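Local coordinates for collagen adhesin protein (Enterococcus faecalis, PDB 2Z1P) that probably binds collagen at the bacterial cell surface, its two tandem immunoglobulin-like domains closing round the ligand in a Collagen Hug, at residues Ser170-Trp175 against Thr260-Glu265; Asn182-Thr187 against Tyr281-Gln286; Ala271-Ser276 against Val297-Val302. One frame throughout, in Å; residues are numbered along the deposited sequence.

All three contacts involve the collagen-binding domain, and two of them meet inside it. Interaction 1 joins the start of strand 172-179 to the end of strand 254-263 in one sheet, interaction 3 the hairpin strands 272-281 and 289-298 in the other. Their inner faces touch, with Ile263 CD1 3.4 Å from Phe273 CE1 and the Trp175 ring against Asn275 and Val297. Both are partly buried and rest on antiparallel backbone bonding between strands. Interaction 2 lies about 33 Å from either, centre to centre, at the surface of the domain, where two irregular loops share one backbone hydrogen bond and lean mainly on methyl contacts, with Arg247 and Arg251 bonding to one loop.

Interaction 1 of 3, residues Ser170-Trp175 against Thr260-Glu265; sequences SNQVRW and TSTITE
Val173 and Ser261 face each other as an antiparallel hydrogen-bonded pair, the backbone of each serving as donor and acceptor. Ser261 N reaches Val173 O at 2.8 Å, in the carbonyl plane, and Thr260 CA-H leans on the same oxygen. The return bond, Val173 N to Ser261 O, is modelled too short for its length to be trusted. Two residues further on, past the non-hydrogen-bonded pair Gln172-Thr262, Ile263 N gives its hydrogen to Asn171 O at 2.8 Å, nearly straight at 167°.

The outward face carries Gln172, Arg174, Thr260 and Thr262. Gln172 and Thr262 run side by side in the same direction, CG of the first 3.4 Å from CG2 of the second. The hydroxyls here find their partners on strand 200-212: Thr260 OG1 bonds to Asn203 OD1, and Thr262 OG1 is held by both Gln201 O and Asn203 ND2. Arg174 pairs with Asp165 on the other neighbouring strand.

On the inner face Val173 CG2 meets Ile263 CG1 at 3.9 Å, the two side chains crossing at about a right angle. Val173 CG1, in the same strand, lies 3.4 Å above the Trp175 ring plane, offset toward its rim, while Ser261 OG sits at the ring's edge, in its plane, 4.0 Å from CD1. That hydroxyl is satisfied by Gln196 NE2 and the indole NE1 by Gln200 OE1, so both buried polar groups have partners.

A polar outer face, and an inner one where Val173, Ile263 and Trp175 enclose the hydroxyl of Ser261, suit a beta sandwich, here the immunoglobulin-like collagen-binding domain.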
loop_
_atom_site.group_PDB
_atom_site.type_symbol
_atom_site.label_atom_id
_atom_site.label_comp_id
_atom_site.label_asym_id
_atom_site.label_seq_id
_atom_site.Cartn_x
_atom_site.Cartn_y
_atom_site.Cartn_z
ATOM N N SER A 170 8.107 1.370 -3.628
ATOM C CA SER A 170 8.643 2.638 -3.136
ATOM C C SER A 170 8.775 2.582 -1.633
ATOM O O SER A 170 9.594 3.288 -1.051
ATOM C CB SER A 170 7.698 3.803 -3.470
ATOM O OG SER A 170 7.516 3.981 -4.862
ATOM N N ASN A 171 7.946 1.750 -1.010
ATOM C CA ASN A 171 7.925 1.615 0.438
ATOM C C ASN A 171 7.360 2.915 1.002
ATOM O O ASN A 171 7.831 3.437 2.009
ATOM C CB ASN A 171 9.336 1.343 0.958
ATOM C CG ASN A 171 9.884 0.011 0.464
ATOM O OD1 ASN A 171 11.095 -0.167 0.305
ATOM N ND2 ASN A 171 8.986 -0.936 0.226
ATOM N N GLN A 172 6.339 3.424 0.320
ATOM C CA GLN A 172 5.673 4.656 0.707
ATOM C C GLN A 172 4.186 4.417 0.727
ATOM O O GLN A 172 3.708 3.382 0.275
ATOM C CB GLN A 172 5.929 5.758 -0.310
ATOM C CG GLN A 172 7.374 6.092 -0.563
ATOM C CD GLN A 172 7.525 7.124 -1.670
ATOM O OE1 GLN A 172 7.113 6.894 -2.812
ATOM N NE2 GLN A 172 8.114 8.269 -1.338
ATOM N N VAL A 173 3.461 5.400 1.244
ATOM C CA VAL A 173 2.010 5.349 1.292
ATOM C C VAL A 173 1.493 6.595 0.577
ATOM O O VAL A 173 1.916 7.703 0.890
ATOM C CB VAL A 173 1.487 5.362 2.734
ATOM C CG1 VAL A 173 -0.036 5.314 2.717
ATOM C CG2 VAL A 173 2.069 4.182 3.519
ATOM N N ARG A 174 0.605 6.411 -0.398
ATOM C CA ARG A 174 0.027 7.530 -1.140
ATOM C C ARG A 174 -1.289 7.889 -0.478
ATOM O O ARG A 174 -2.112 7.019 -0.197
ATOM C CB ARG A 174 -0.234 7.146 -2.593
ATOM C CG ARG A 174 0.887 6.356 -3.217
ATOM C CD ARG A 174 0.697 6.194 -4.721
ATOM N NE ARG A 174 -0.581 5.586 -5.084
ATOM C CZ ARG A 174 -1.011 5.461 -6.336
ATOM N NH1 ARG A 174 -0.257 5.900 -7.339
ATOM N NH2 ARG A 174 -2.199 4.919 -6.591
ATOM N N TRP A 175 -1.477 9.174 -0.216
ATOM C CA TRP A 175 -2.697 9.658 0.414
ATOM C C TRP A 175 -3.371 10.696 -0.468
ATOM O O TRP A 175 -2.709 11.496 -1.136
ATOM C CB TRP A 175 -2.396 10.283 1.767
ATOM C CG TRP A 175 -1.998 9.328 2.823
ATOM C CD1 TRP A 175 -0.773 9.231 3.415
ATOM C CD2 TRP A 175 -2.846 8.393 3.493
ATOM N NE1 TRP A 175 -0.809 8.301 4.427
ATOM C CE2 TRP A 175 -2.075 7.770 4.501
ATOM C CE3 TRP A 175 -4.190 8.024 3.355
ATOM C CZ2 TRP A 175 -2.594 6.794 5.358
ATOM C CZ3 TRP A 175 -4.709 7.052 4.213
ATOM C CH2 TRP A 175 -3.911 6.456 5.203
ATOM N N THR A 260 2.639 11.917 -0.367
ATOM C CA THR A 260 3.106 10.608 0.090
ATOM C C THR A 260 3.852 10.582 1.425
ATOM O O THR A 260 4.357 11.595 1.909
ATOM C CB THR A 260 4.035 9.964 -0.949
ATOM O OG1 THR A 260 5.071 10.889 -1.291
ATOM C CG2 THR A 260 3.277 9.593 -2.197
ATOM N N SER A 261 3.905 9.391 2.005
ATOM C CA SER A 261 4.597 9.144 3.253
ATOM C C SER A 261 5.405 7.884 3.048
ATOM O O SER A 261 4.991 6.975 2.328
ATOM C CB SER A 261 3.613 8.922 4.390
ATOM O OG SER A 261 2.922 10.119 4.659
ATOM N N THR A 262 6.563 7.837 3.686
ATOM C CA THR A 262 7.448 6.693 3.575
ATOM C C THR A 262 7.318 5.797 4.796
ATOM O O THR A 262 7.225 6.278 5.929
ATOM C CB THR A 262 8.907 7.162 3.408
ATOM O OG1 THR A 262 9.125 8.346 4.192
ATOM C CG2 THR A 262 9.205 7.467 1.944
ATOM N N ILE A 263 7.290 4.492 4.554
ATOM C CA ILE A 263 7.161 3.506 5.621
ATOM C C ILE A 263 8.483 3.310 6.380
ATOM O O ILE A 263 9.512 3.003 5.774
ATOM C CB ILE A 263 6.692 2.160 5.040
ATOM C CG1 ILE A 263 5.375 2.348 4.267
ATOM C CG2 ILE A 263 6.503 1.166 6.154
ATOM C CD1 ILE A 263 4.855 1.089 3.606
ATOM N N THR A 264 8.463 3.488 7.700
ATOM C CA THR A 264 9.683 3.336 8.488
ATOM C C THR A 264 9.925 1.885 8.871
ATOM O O THR A 264 9.095 1.017 8.588
ATOM C CB THR A 264 9.629 4.165 9.784
ATOM O OG1 THR A 264 8.514 3.741 10.563
ATOM C CG2 THR A 264 9.456 5.628 9.486
ATOM N N GLU A 265 11.060 1.639 9.522
ATOM C CA GLU A 265 11.425 0.305 9.963
ATOM C C GLU A 265 10.294 -0.202 10.850
ATOM O O GLU A 265 9.765 -1.288 10.631
ATOM C CB GLU A 265 12.763 0.355 10.725
ATOM C CG GLU A 265 12.942 -0.712 11.800
ATOM C CD GLU A 265 13.224 -2.092 11.234
ATOM O OE1 GLU A 265 12.979 -3.080 11.960
ATOM O OE2 GLU A 265 13.698 -2.188 10.078
#

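Interaction 2 of 3, residues Asn182-Thr187 against Tyr281-Gln286; sequences NKSDVT and YQLNNQ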
loop_
_atom_site.group_PDB
_atom_site.type_symbol
_atom_site.label_atom_id
_atom_site.label_comp_id
_atom_site.label_asym_id
_atom_site.label_seq_id
_atom_site.Cartn_x
_atom_site.Cartn_y
_atom_site.Cartn_z
ATOM N N ASN A 182 -17.813 17.885 -5.912
ATOM C CA ASN A 182 -19.120 18.262 -6.455
ATOM C C ASN A 182 -19.121 19.724 -6.900
ATOM O O ASN A 182 -20.073 20.190 -7.529
ATOM C CB ASN A 182 -20.210 18.082 -5.396
ATOM C CG ASN A 182 -20.552 16.631 -5.139
ATOM O OD1 ASN A 182 -21.109 16.293 -4.096
ATOM N ND2 ASN A 182 -20.237 15.767 -6.093
ATOM N N LYS A 183 -18.061 20.446 -6.543
ATOM C CA LYS A 183 -17.913 21.859 -6.894
ATOM C C LYS A 183 -19.066 22.729 -6.401
ATOM O O LYS A 183 -19.695 23.451 -7.174
ATOM C CB LYS A 183 -17.752 21.996 -8.409
ATOM C CG LYS A 183 -16.544 21.245 -8.922
ATOM C CD LYS A 183 -16.489 21.190 -10.428
ATOM C CE LYS A 183 -15.385 20.249 -10.871
ATOM N NZ LYS A 183 -15.418 20.051 -12.342
ATOM N N SER A 184 -19.331 22.659 -5.102
ATOM C CA SER A 184 -20.399 23.444 -4.505
ATOM C C SER A 184 -19.807 24.782 -4.201
ATOM O O SER A 184 -18.615 25.009 -4.361
ATOM C CB SER A 184 -20.867 22.860 -3.171
ATOM O OG SER A 184 -20.667 21.465 -3.110
ATOM N N ASP A 185 -20.657 25.671 -3.743
ATOM C CA ASP A 185 -20.198 26.976 -3.369
ATOM C C ASP A 185 -19.812 26.750 -1.905
ATOM O O ASP A 185 -20.324 25.831 -1.266
ATOM C CB ASP A 185 -21.358 27.974 -3.492
ATOM C CG ASP A 185 -20.916 29.424 -3.352
ATOM O OD1 ASP A 185 -21.807 30.300 -3.311
ATOM O OD2 ASP A 185 -19.695 29.693 -3.289
ATOM N N VAL A 186 -18.872 27.542 -1.409
ATOM C CA VAL A 186 -18.452 27.488 -0.019
ATOM C C VAL A 186 -18.578 28.922 0.456
ATOM O O VAL A 186 -18.305 29.868 -0.293
ATOM C CB VAL A 186 -16.989 27.007 0.166
ATOM C CG1 VAL A 186 -16.895 25.542 -0.141
ATOM C CG2 VAL A 186 -16.047 27.792 -0.721
ATOM N N THR A 187 -19.018 29.094 1.693
ATOM C CA THR A 187 -19.205 30.426 2.243
ATOM C C THR A 187 -18.120 30.756 3.228
ATOM O O THR A 187 -18.046 31.904 3.697
ATOM C CB THR A 187 -20.567 30.548 2.962
ATOM O OG1 THR A 187 -20.490 29.915 4.250
ATOM C CG2 THR A 187 -21.654 29.864 2.151
ATOM N N TYR A 281 -15.904 23.216 7.408
ATOM C CA TYR A 281 -16.280 23.874 6.165
ATOM C C TYR A 281 -17.738 24.283 6.241
ATOM O O TYR A 281 -18.493 23.758 7.049
ATOM C CB TYR A 281 -16.059 22.925 4.982
ATOM C CG TYR A 281 -16.966 21.705 4.945
ATOM C CD1 TYR A 281 -18.275 21.792 4.481
ATOM C CD2 TYR A 281 -16.497 20.449 5.343
ATOM C CE1 TYR A 281 -19.100 20.655 4.402
ATOM C CE2 TYR A 281 -17.317 19.307 5.273
ATOM C CZ TYR A 281 -18.614 19.421 4.799
ATOM O OH TYR A 281 -19.414 18.303 4.715
ATOM N N GLN A 282 -18.135 25.223 5.398
ATOM C CA GLN A 282 -19.518 25.690 5.394
ATOM C C GLN A 282 -19.979 25.892 3.958
ATOM O O GLN A 282 -19.241 26.441 3.142
ATOM C CB GLN A 282 -19.611 26.999 6.167
ATOM C CG GLN A 282 -21.018 27.397 6.547
ATOM C CD GLN A 282 -21.031 28.528 7.550
ATOM O OE1 GLN A 282 -22.084 28.970 7.989
ATOM N NE2 GLN A 282 -19.851 29.000 7.920
ATOM N N LEU A 283 -21.186 25.448 3.639
ATOM C CA LEU A 283 -21.677 25.592 2.280
ATOM C C LEU A 283 -22.776 26.626 2.150
ATOM O O LEU A 283 -23.278 27.155 3.143
ATOM C CB LEU A 283 -22.177 24.252 1.749
ATOM C CG LEU A 283 -21.122 23.147 1.627
ATOM C CD1 LEU A 283 -21.782 21.860 1.104
ATOM C CD2 LEU A 283 -19.983 23.612 0.704
ATOM N N ASN A 284 -23.156 26.909 0.911
ATOM C CA ASN A 284 -24.185 27.898 0.660
ATOM C C ASN A 284 -25.434 27.638 1.491
ATOM O O ASN A 284 -25.968 26.528 1.505
ATOM C CB ASN A 284 -24.543 27.926 -0.825
ATOM C CG ASN A 284 -25.257 29.204 -1.220
ATOM O OD1 ASN A 284 -24.765 30.305 -0.968
ATOM N ND2 ASN A 284 -26.424 29.068 -1.839
ATOM N N ASN A 285 -25.883 28.674 2.193
ATOM C CA ASN A 285 -27.079 28.613 3.025
ATOM C C ASN A 285 -27.110 27.470 4.035
ATOM O O ASN A 285 -28.132 26.799 4.175
ATOM C CB ASN A 285 -28.348 28.530 2.149
ATOM C CG ASN A 285 -28.632 29.820 1.383
ATOM O OD1 ASN A 285 -28.667 30.910 1.961
ATOM N ND2 ASN A 285 -28.851 29.696 0.077
ATOM N N GLN A 286 -26.013 27.230 4.742
ATOM C CA GLN A 286 -26.033 26.160 5.734
ATOM C C GLN A 286 -25.152 26.466 6.926
ATOM O O GLN A 286 -24.315 27.369 6.865
ATOM C CB GLN A 286 -25.594 24.841 5.112
ATOM C CG GLN A 286 -26.349 24.482 3.865
ATOM C CD GLN A 286 -26.432 22.993 3.673
ATOM O OE1 GLN A 286 -26.747 22.514 2.579
ATOM N NE2 GLN A 286 -26.166 22.241 4.740
#
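Thr187 has OG1 between the backbone N and the carbonyl carbon (chi1 77°), which leaves CG2 anti to the carbonyl carbon and lays that methyl on the backbone of Leu283, 3.3 Å from Leu283 O. OG1 itself comes beside the aliphatic part of Gln282, 3.4 Å from CG. Leu283 has CG anti to its own carbonyl carbon (chi1 -63°); CD1 continues the extended chain, and CD2, the branch off it, turns back to the other loop. Although the side chain sets off away from that loop, CD2 comes to 3.0 Å from Asp185 O and 3.7 Å from Val186 CG1, with Ser184 CB next to it at 4.0 Å.

A single hydrogen bond ties the loops together, from Thr187 N to Gln282 O, 3.0 Å long. Its N-H points almost straight at the oxygen, at 165°, but the donor stands well above the carbonyl plane and does not use a lone pair. Val186 CA rests against the same oxygen in a CH...O contact.

Asp185 and Asn284 meet at a slant, OD1 to OD1 3.8 Å, their flat groups roughly aligned. The carboxylate, though, is engaged mainly by Arg251, which forms a salt bridge with OD2, and Val186 N gives OD2 a weak bond as well.

Asn284 belongs to a type II beta turn from Leu283 to Gln286, within the hairpin loop between strands 272-281 and 289-298. The other loop carries the chain from strand 172-179 to strand 190-196, thus from one sheet of the sandwich to the other. Arg247 bonds to Val186 O and Ala250 packs on the Val186 side chain, both from the connection ahead of strand 254-263, while Phe159, before strand 160-166, touches Leu283 and stacks on Tyr281.

Interaction 3 of 3, residues Ala271-Ser276 against Val297-Val302; sequences ATFENS and VKNVFV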
loop_
_atom_site.group_PDB
_atom_site.type_symbol
_atom_site.label_atom_id
_atom_site.label_comp_id
_atom_site.label_asym_id
_atom_site.label_seq_id
_atom_site.Cartn_x
_atom_site.Cartn_y
_atom_site.Cartn_z
ATOM N N ALA A 271 0.065 -3.806 10.661
ATOM C CA ALA A 271 -0.980 -4.432 9.860
ATOM C C ALA A 271 -1.529 -3.415 8.884
ATOM O O ALA A 271 -1.765 -3.721 7.717
ATOM C CB ALA A 271 -2.100 -4.924 10.758
ATOM N N THR A 272 -1.718 -2.196 9.384
ATOM C CA THR A 272 -2.273 -1.103 8.596
ATOM C C THR A 272 -1.563 0.231 8.823
ATOM O O THR A 272 -0.833 0.413 9.789
ATOM C CB THR A 272 -3.780 -0.897 8.938
ATOM O OG1 THR A 272 -3.913 -0.516 10.318
ATOM C CG2 THR A 272 -4.571 -2.185 8.710
ATOM N N PHE A 273 -1.789 1.160 7.910
ATOM C CA PHE A 273 -1.233 2.500 8.013
ATOM C C PHE A 273 -2.461 3.402 8.076
ATOM O O PHE A 273 -3.447 3.152 7.386
ATOM C CB PHE A 273 -0.393 2.836 6.781
ATOM C CG PHE A 273 0.804 1.950 6.615
ATOM C CD1 PHE A 273 0.962 1.169 5.472
ATOM C CD2 PHE A 273 1.769 1.877 7.612
ATOM C CE1 PHE A 273 2.065 0.323 5.322
ATOM C CE2 PHE A 273 2.873 1.037 7.473
ATOM C CZ PHE A 273 3.019 0.257 6.322
ATOM N N GLU A 274 -2.417 4.445 8.896
ATOM C CA GLU A 274 -3.575 5.314 9.017
ATOM C C GLU A 274 -3.330 6.813 8.941
ATOM O O GLU A 274 -2.207 7.299 9.078
ATOM C CB GLU A 274 -4.282 4.990 10.315
ATOM C CG GLU A 274 -4.506 3.524 10.467
ATOM C CD GLU A 274 -4.996 3.169 11.828
ATOM O OE1 GLU A 274 -5.344 1.994 12.031
ATOM O OE2 GLU A 274 -5.029 4.058 12.702
ATOM N N ASN A 275 -4.406 7.546 8.697
ATOM C CA ASN A 275 -4.333 8.990 8.653
ATOM C C ASN A 275 -5.702 9.532 9.035
ATOM O O ASN A 275 -6.714 9.147 8.470
ATOM C CB ASN A 275 -3.896 9.472 7.274
ATOM C CG ASN A 275 -3.480 10.933 7.277
ATOM O OD1 ASN A 275 -2.749 11.386 6.406
ATOM N ND2 ASN A 275 -3.952 11.674 8.263
ATOM N N SER A 276 -5.723 10.405 10.032
ATOM C CA SER A 276 -6.963 10.971 10.515
ATOM C C SER A 276 -7.039 12.453 10.206
ATOM O O SER A 276 -6.013 13.129 10.099
ATOM C CB SER A 276 -7.052 10.743 12.010
ATOM O OG SER A 276 -6.814 9.376 12.276
ATOM N N VAL A 297 -5.128 1.886 5.217
ATOM C CA VAL A 297 -4.462 1.374 4.025
ATOM C C VAL A 297 -3.851 0.061 4.483
ATOM O O VAL A 297 -2.958 0.055 5.327
ATOM C CB VAL A 297 -3.328 2.302 3.515
ATOM C CG1 VAL A 297 -2.591 1.625 2.359
ATOM C CG2 VAL A 297 -3.896 3.632 3.052
ATOM N N LYS A 298 -4.350 -1.053 3.961
ATOM C CA LYS A 298 -3.815 -2.354 4.346
ATOM C C LYS A 298 -2.346 -2.482 3.957
ATOM O O LYS A 298 -1.937 -2.104 2.858
ATOM C CB LYS A 298 -4.612 -3.484 3.694
ATOM C CG LYS A 298 -5.746 -4.034 4.542
ATOM C CD LYS A 298 -6.346 -5.294 3.896
ATOM C CE LYS A 298 -5.303 -6.417 3.701
ATOM N NZ LYS A 298 -5.848 -7.648 3.026
ATOM N N ASN A 299 -1.556 -3.010 4.877
ATOM C CA ASN A 299 -0.141 -3.204 4.631
ATOM C C ASN A 299 0.061 -4.625 4.108
ATOM O O ASN A 299 -0.692 -5.544 4.442
ATOM C CB ASN A 299 0.650 -2.979 5.935
ATOM C CG ASN A 299 2.163 -3.021 5.737
ATOM O OD1 ASN A 299 2.697 -2.584 4.704
ATOM N ND2 ASN A 299 2.864 -3.528 6.745
ATOM N N VAL A 300 1.062 -4.782 3.252
ATOM C CA VAL A 300 1.409 -6.077 2.688
ATOM C C VAL A 300 2.588 -6.604 3.509
ATOM O O VAL A 300 3.719 -6.130 3.379
ATOM C CB VAL A 300 1.827 -5.951 1.204
ATOM C CG1 VAL A 300 2.490 -7.232 0.739
ATOM C CG2 VAL A 300 0.611 -5.659 0.343
ATOM N N PHE A 301 2.305 -7.576 4.368
ATOM C CA PHE A 301 3.309 -8.167 5.225
ATOM C C PHE A 301 4.511 -8.758 4.536
ATOM O O PHE A 301 4.398 -9.488 3.557
ATOM C CB PHE A 301 2.665 -9.231 6.095
ATOM C CG PHE A 301 1.810 -8.668 7.178
ATOM C CD1 PHE A 301 2.367 -7.818 8.125
ATOM C CD2 PHE A 301 0.455 -8.976 7.257
ATOM C CE1 PHE A 301 1.601 -7.278 9.137
ATOM C CE2 PHE A 301 -0.329 -8.439 8.274
ATOM C CZ PHE A 301 0.251 -7.586 9.218
ATOM N N VAL A 302 5.679 -8.418 5.056
ATOM C CA VAL A 302 6.929 -8.953 4.531
ATOM C C VAL A 302 7.624 -9.421 5.798
ATOM O O VAL A 302 8.390 -8.675 6.396
ATOM C CB VAL A 302 7.766 -7.875 3.822
ATOM C CG1 VAL A 302 7.257 -7.670 2.404
ATOM C CG2 VAL A 302 7.681 -6.559 4.609
#
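Phe273 and Val297 form an antiparallel hydrogen-bonded pair. Phe273 N donates to Val297 O at 3.0 Å, and Val297 N answers to Phe273 O over a similar length but with a bend that makes it weak. Beyond the non-hydrogen-bonded pair of Thr272 and Lys298, Asn299 N bonds to Ala271 O at 2.9 Å, so the ladder carries on one rung past the regular strand. Thr272 CA-H also leans on Val297 O.

The flat-group contact is between Phe273 and Asn299. With its CG anti to the backbone N (chi1 -174°), Asn299 brings its amide over to the Phe273 ring, and OD1 comes to 3.0 Å from Phe273 CE1 and 3.3 Å from CZ. Ring and amide planes are inclined 58° to each other. On the other branch of the amide, ND2 is held by two backbone oxygens, Gln270 O and Gln268 O, which fixes the rotation of the amide and so the placing of OD1.

Apolar contacts fall into two places. On the inner face CB of Phe273 and CB of Val297 stand 4.4 Å apart, under cover of Leu166, and Val173 packs on the Phe273 side chain. Near the exposed end the Phe301 ring brings CZ to 3.4 Å from Ala271 CA and 3.9 Å from its CB.

Together these bonds close the open end of a beta hairpin whose second strand, 289-298, is the outermost of its sheet. Past it the chain turns to the first domain, where Val300 and Phe301 touch strand 35-43. This exit is consistent with the start of the latch segment of the Collagen Hug model, in which the two immunoglobulin-like domains are tied together round the ligand.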